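Local coordinates for glycine cleavage system H protein 1 (Mycobacterium marinum, PDB 3TZU) that probably shuttles the methylamine group of glycine from the P protein to the T protein of the glycine cleavage system on a covalently bound lipoyl cofactor, at residues Ser15-His20 with Ile82-Gly87; Ile23-Gly28 with Gly34-Gly39. One frame throughout, in Å; residues are numbered along the deposited sequence.

In the fold
Both contacts reach the antiparallel sheet in which strands 15-16, 21-23 and 36-40 lie side by side, and their centres are 10 Å apart. Interaction 2 is local, joining strand 36-40 to the end of strand 21-23 and the loop after it; interaction 1 spans 61 residues, bringing the turn after strand 15-16 against the link from strand 77-82 to strand 85-86. They meet directly: S15 O lies 2.9 Å from I23 N and S15 OG 2.5 Å from I25 O, both probable hydrogen bonds, while A85 CB packs on I23 CD1 at 3.6 Å. Within the chain both contacts lie away from K76, the predicted lipoylation site, unmodified here, but K76 of the second subunit packs on D19 of interaction 1.

Interaction 1. Residues Ser15-His20 with Ile82-Gly87; sequences SYTADH and IAPASG. With EDO (1,2-ethanediol), chain G; ACT (acetate ion), chain E.
T17 and P84 form the close-packed, buried half of this contact: the methyl CG2 of T17 meets the CB-CG side of the P84 ring, 3.7 Å from P84 CB and 4.0 Å from P84 CG, the two side chains crossing at about a right angle. With T17 OG1 held between the backbone N and the carbonyl carbon (chi1 71°), the methyl is left to meet the ring while T17 OG1 is hydrogen-bonded to a water 2.7 Å away. That water donates to I82 O at 3.2 Å and so bridges the two segments, between which no direct hydrogen bond forms. The contact joins a type I beta turn, T17 to H20, closed by H20 N to T17 O (3.1 Å), to the link between strands 77-82 and 85-86 of the H-protein fold. Looser and partly exposed is the other half, where D19 OD2 merely rests against the aliphatic I82, 3.6 Å from I82 CG2 and 3.7 Å from I82 CG1. On this side an ethanediol, probably from the crystallisation liquor, lies with O2 2.8 Å from D19 O, and E21 accepts a hydrogen bond from the backbone N of I82. K76 of the second subunit packs on D19.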
loop_
_atom_site.group_PDB
_atom_site.type_symbol
_atom_site.label_atom_id
_atom_site.label_comp_id
_atom_site.label_asym_id
_atom_site.label_seq_id
_atom_site.Cartn_x
_atom_site.Cartn_y
_atom_site.Cartn_z
ATOM N N SER A 15 -17.488 8.783 1.516
ATOM C CA SER A 15 -17.360 7.573 2.341
ATOM C C SER A 15 -16.159 6.787 1.875
ATOM O O SER A 15 -15.678 6.979 0.756
ATOM C CB SER A 15 -18.625 6.690 2.269
ATOM O OG SER A 15 -19.796 7.401 2.671
ATOM N N TYR A 16 -15.692 5.879 2.724
ATOM C CA TYR A 16 -14.436 5.163 2.486
ATOM C C TYR A 16 -14.568 3.690 2.768
ATOM O O TYR A 16 -15.490 3.266 3.465
ATOM C CB TYR A 16 -13.346 5.737 3.398
ATOM C CG TYR A 16 -13.043 7.180 3.095
ATOM C CD1 TYR A 16 -13.766 8.189 3.664
ATOM C CD2 TYR A 16 -12.045 7.516 2.213
ATOM C CE1 TYR A 16 -13.510 9.516 3.360
ATOM C CE2 TYR A 16 -11.747 8.828 1.931
ATOM C CZ TYR A 16 -12.495 9.830 2.501
ATOM O OH TYR A 16 -12.198 11.136 2.211
ATOM N N THR A 17 -13.620 2.913 2.233
ATOM C CA THR A 17 -13.531 1.500 2.573
ATOM C C THR A 17 -12.223 1.151 3.264
ATOM O O THR A 17 -11.243 1.858 3.133
ATOM C CB THR A 17 -13.739 0.617 1.341
ATOM O OG1 THR A 17 -12.610 0.715 0.466
ATOM C CG2 THR A 17 -15.006 1.049 0.612
ATOM N N ALA A 18 -12.231 0.043 3.996
ATOM C CA ALA A 18 -11.023 -0.519 4.590
ATOM C C ALA A 18 -9.955 -0.857 3.533
ATOM O O ALA A 18 -8.759 -0.889 3.837
ATOM C CB ALA A 18 -11.377 -1.761 5.426
ATOM N N ASP A 19 -10.378 -1.084 2.293
ATOM C CA ASP A 19 -9.444 -1.354 1.187
ATOM C C ASP A 19 -8.898 -0.097 0.469
ATOM O O ASP A 19 -8.336 -0.204 -0.626
ATOM C CB ASP A 19 -10.090 -2.324 0.202
ATOM C CG ASP A 19 -10.355 -3.698 0.838
ATOM O OD1 ASP A 19 -9.655 -4.098 1.789
ATOM O OD2 ASP A 19 -11.270 -4.392 0.396
ATOM N N HIS A 20 -9.047 1.072 1.102
ATOM C CA HIS A 20 -8.431 2.323 0.646
ATOM C C HIS A 20 -9.010 2.920 -0.609
ATOM O O HIS A 20 -8.296 3.519 -1.416
ATOM C CB HIS A 20 -6.917 2.179 0.535
ATOM C CG HIS A 20 -6.276 1.690 1.789
ATOM N ND1 HIS A 20 -6.252 2.418 2.899
ATOM C CD2 HIS A 20 -5.693 0.465 2.103
ATOM C CE1 HIS A 20 -5.655 1.710 3.880
ATOM N NE2 HIS A 20 -5.313 0.516 3.380
ATOM N N ILE A 82 -11.269 -3.023 -5.267
ATOM C CA ILE A 82 -12.332 -3.801 -4.637
ATOM C C ILE A 82 -13.531 -2.849 -4.603
ATOM O O ILE A 82 -13.465 -1.809 -3.973
ATOM C CB ILE A 82 -11.966 -4.230 -3.195
ATOM C CG1 ILE A 82 -10.617 -4.949 -3.162
ATOM C CG2 ILE A 82 -13.035 -5.137 -2.614
ATOM C CD1 ILE A 82 -10.600 -6.257 -3.921
ATOM N N ALA A 83 -14.586 -3.210 -5.322
ATOM C CA ALA A 83 -15.789 -2.395 -5.487
ATOM C C ALA A 83 -16.417 -2.031 -4.139
ATOM O O ALA A 83 -16.765 -2.912 -3.369
ATOM C CB ALA A 83 -16.806 -3.159 -6.339
ATOM N N PRO A 84 -16.535 -0.736 -3.834
ATOM C CA PRO A 84 -17.236 -0.357 -2.614
ATOM C C PRO A 84 -18.757 -0.585 -2.701
ATOM O O PRO A 84 -19.434 -0.622 -1.666
ATOM C CB PRO A 84 -16.949 1.150 -2.496
ATOM C CG PRO A 84 -15.743 1.375 -3.310
ATOM C CD PRO A 84 -15.856 0.414 -4.443
ATOM N N ALA A 85 -19.265 -0.747 -3.931
ATOM C CA ALA A 85 -20.715 -0.798 -4.189
ATOM C C ALA A 85 -21.013 -1.763 -5.327
ATOM O O ALA A 85 -20.222 -1.910 -6.251
ATOM C CB ALA A 85 -21.235 0.600 -4.516
ATOM N N SER A 86 -22.139 -2.457 -5.221
ATOM C CA SER A 86 -22.697 -3.226 -6.332
ATOM C C SER A 86 -23.424 -2.267 -7.289
ATOM O O SER A 86 -24.011 -1.282 -6.848
ATOM C CB SER A 86 -23.700 -4.261 -5.817
ATOM O OG SER A 86 -23.125 -5.116 -4.842
ATOM N N GLY A 87 -23.390 -2.557 -8.591
ATOM C CA GLY A 87 -24.117 -1.745 -9.579
ATOM C C GLY A 87 -23.561 -1.767 -10.993
ATOM O O GLY A 87 -22.673 -2.556 -11.305
HETATM C C1 EDO G . -6.867 0.188 -3.440
HETATM O O1 EDO G . -5.737 0.176 -4.336
HETATM C C2 EDO G . -7.992 -0.626 -4.063
HETATM O O2 EDO G . -8.726 -1.448 -3.125
HETATM C C ACT E . -24.402 -8.264 -5.586
HETATM O O ACT E . -24.631 -7.722 -6.690
HETATM O OXT ACT E . -24.005 -7.580 -4.642
HETATM C CH3 ACT E . -24.605 -9.731 -5.362
HETATM O O HOH W 1 -13.316 -1.519 -0.822
#

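Interaction 2. Residues Ile23-Gly28 with Gly34-Gly39; sequences IDIAPG and GPVRVG
I23 reaches across to both V36 and V38, and its side chain can be followed outward atom by atom. I23 CB lies 4.2 Å from R37 O; I23 CG1, swung anti to the backbone N (chi1 -179°), comes within 3.8 Å of both V36 CG2 and R37 O. At the tip, I23 CD1 touches a methyl of each valine, 3.8 Å from V36 CG2 and 4.0 Å from V38 CG2, making a small buried apolar cluster to which I25 CG1 adds a more distant touch on V36 CG2. The backbone grips the same carbonyl: D24 N donates to R37 O at 3.0 Å, nearly straight (160° at the hydrogen), and I23 CA adds a CA-H...O contact to it. Toward solvent, D24 and R37 run side by side in the same direction, yet their charged groups stay apart, with D24 OD2 6.0 Å from R37 NE. A water links the D24 carboxylate to the R37 backbone instead, accepting from R37 N and donating weakly to D24 OD2, while the extended arginine makes a cation-pi contact with W112. D24 is the centre of an inverse gamma turn, closed by a weak bond from I25 N to I23 O, which turns the chain away from the sheet. I23 and V38 form an antiparallel non-hydrogen-bonded pair in a beta hairpin whose strands, 21-23 and 36-40, are joined by a long connecting loop.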
loop_
_atom_site.group_PDB
_atom_site.type_symbol
_atom_site.label_atom_id
_atom_site.label_comp_id
_atom_site.label_asym_id
_atom_site.label_seq_id
_atom_site.Cartn_x
_atom_site.Cartn_y
_atom_site.Cartn_z
ATOM N N ILE A 23 -16.002 6.387 -2.096
ATOM C CA ILE A 23 -17.183 6.468 -2.970
ATOM C C ILE A 23 -17.931 7.732 -2.532
ATOM O O ILE A 23 -18.034 8.012 -1.332
ATOM C CB ILE A 23 -18.073 5.199 -2.872
ATOM C CG1 ILE A 23 -19.269 5.299 -3.813
ATOM C CG2 ILE A 23 -18.544 4.955 -1.449
ATOM C CD1 ILE A 23 -19.901 3.965 -4.197
ATOM N N ASP A 24 -18.413 8.506 -3.505
ATOM C CA ASP A 24 -19.072 9.783 -3.226
ATOM C C ASP A 24 -20.513 9.610 -2.814
ATOM O O ASP A 24 -21.396 10.058 -3.493
ATOM C CB ASP A 24 -19.016 10.729 -4.457
ATOM C CG ASP A 24 -17.716 11.482 -4.540
ATOM O OD1 ASP A 24 -17.076 11.656 -3.469
ATOM O OD2 ASP A 24 -17.320 11.898 -5.641
ATOM N N ILE A 25 -20.723 8.925 -1.703
ATOM C CA ILE A 25 -21.951 8.978 -0.958
ATOM C C ILE A 25 -21.536 9.596 0.372
ATOM O O ILE A 25 -20.595 9.115 1.043
ATOM C CB ILE A 25 -22.521 7.575 -0.713
ATOM C CG1 ILE A 25 -22.811 6.833 -2.037
ATOM C CG2 ILE A 25 -23.793 7.648 0.100
ATOM C CD1 ILE A 25 -22.939 5.325 -1.883
ATOM N N ALA A 26 -22.204 10.681 0.744
ATOM C CA ALA A 26 -21.990 11.295 2.047
ATOM C C ALA A 26 -22.342 10.304 3.138
ATOM O O ALA A 26 -23.323 9.588 3.027
ATOM C CB ALA A 26 -22.821 12.559 2.191
ATOM N N PRO A 27 -21.554 10.283 4.220
ATOM C CA PRO A 27 -21.756 9.315 5.300
ATOM C C PRO A 27 -23.078 9.538 6.032
ATOM O O PRO A 27 -23.349 10.653 6.520
ATOM C CB PRO A 27 -20.586 9.583 6.223
ATOM C CG PRO A 27 -20.307 11.044 6.046
ATOM C CD PRO A 27 -20.744 11.432 4.656
ATOM N N GLY A 28 -23.887 8.476 6.065
ATOM C CA GLY A 28 -25.243 8.510 6.596
ATOM C C GLY A 28 -26.293 8.623 5.502
ATOM O O GLY A 28 -27.472 8.326 5.732
ATOM N N GLY A 34 -28.703 8.477 -8.912
ATOM C CA GLY A 34 -27.759 8.813 -9.996
ATOM C C GLY A 34 -26.350 8.258 -9.762
ATOM O O GLY A 34 -26.038 7.829 -8.657
ATOM N N PRO A 35 -25.503 8.233 -10.813
ATOM C CA PRO A 35 -24.142 7.684 -10.752
ATOM C C PRO A 35 -23.189 8.397 -9.776
ATOM O O PRO A 35 -23.109 9.631 -9.800
ATOM C CB PRO A 35 -23.619 7.861 -12.184
ATOM C CG PRO A 35 -24.607 8.754 -12.886
ATOM C CD PRO A 35 -25.906 8.538 -12.196
ATOM N N VAL A 36 -22.467 7.623 -8.957
ATOM C CA VAL A 36 -21.501 8.188 -7.999
ATOM C C VAL A 36 -20.090 7.728 -8.291
ATOM O O VAL A 36 -19.862 6.561 -8.590
ATOM C CB VAL A 36 -21.828 7.857 -6.529
ATOM C CG1 VAL A 36 -23.127 8.585 -6.119
ATOM C CG2 VAL A 36 -21.905 6.361 -6.325
ATOM N N ARG A 37 -19.156 8.670 -8.238
ATOM C CA ARG A 37 -17.751 8.354 -8.521
ATOM C C ARG A 37 -17.070 7.558 -7.374
ATOM O O ARG A 37 -17.460 7.654 -6.207
ATOM C CB ARG A 37 -16.955 9.629 -8.872
ATOM C CG ARG A 37 -17.484 10.407 -10.089
ATOM C CD ARG A 37 -16.683 11.684 -10.347
ATOM N NE ARG A 37 -17.003 12.240 -11.657
ATOM C CZ ARG A 37 -16.401 13.280 -12.243
ATOM N NH1 ARG A 37 -15.401 13.925 -11.662
ATOM N NH2 ARG A 37 -16.815 13.685 -13.439
ATOM N N VAL A 38 -16.087 6.739 -7.771
ATOM C CA VAL A 38 -15.275 5.949 -6.875
ATOM C C VAL A 38 -13.832 6.250 -7.230
ATOM O O VAL A 38 -13.550 6.501 -8.416
ATOM C CB VAL A 38 -15.469 4.437 -7.092
ATOM C CG1 VAL A 38 -14.432 3.638 -6.270
ATOM C CG2 VAL A 38 -16.891 4.015 -6.793
ATOM N N GLY A 39 -12.944 6.224 -6.228
ATOM C CA GLY A 39 -11.508 6.400 -6.437
ATOM C C GLY A 39 -10.669 5.804 -5.317
ATOM O O GLY A 39 -11.188 5.115 -4.426
HETATM O O HOH W 2 -19.890 11.443 -7.851
#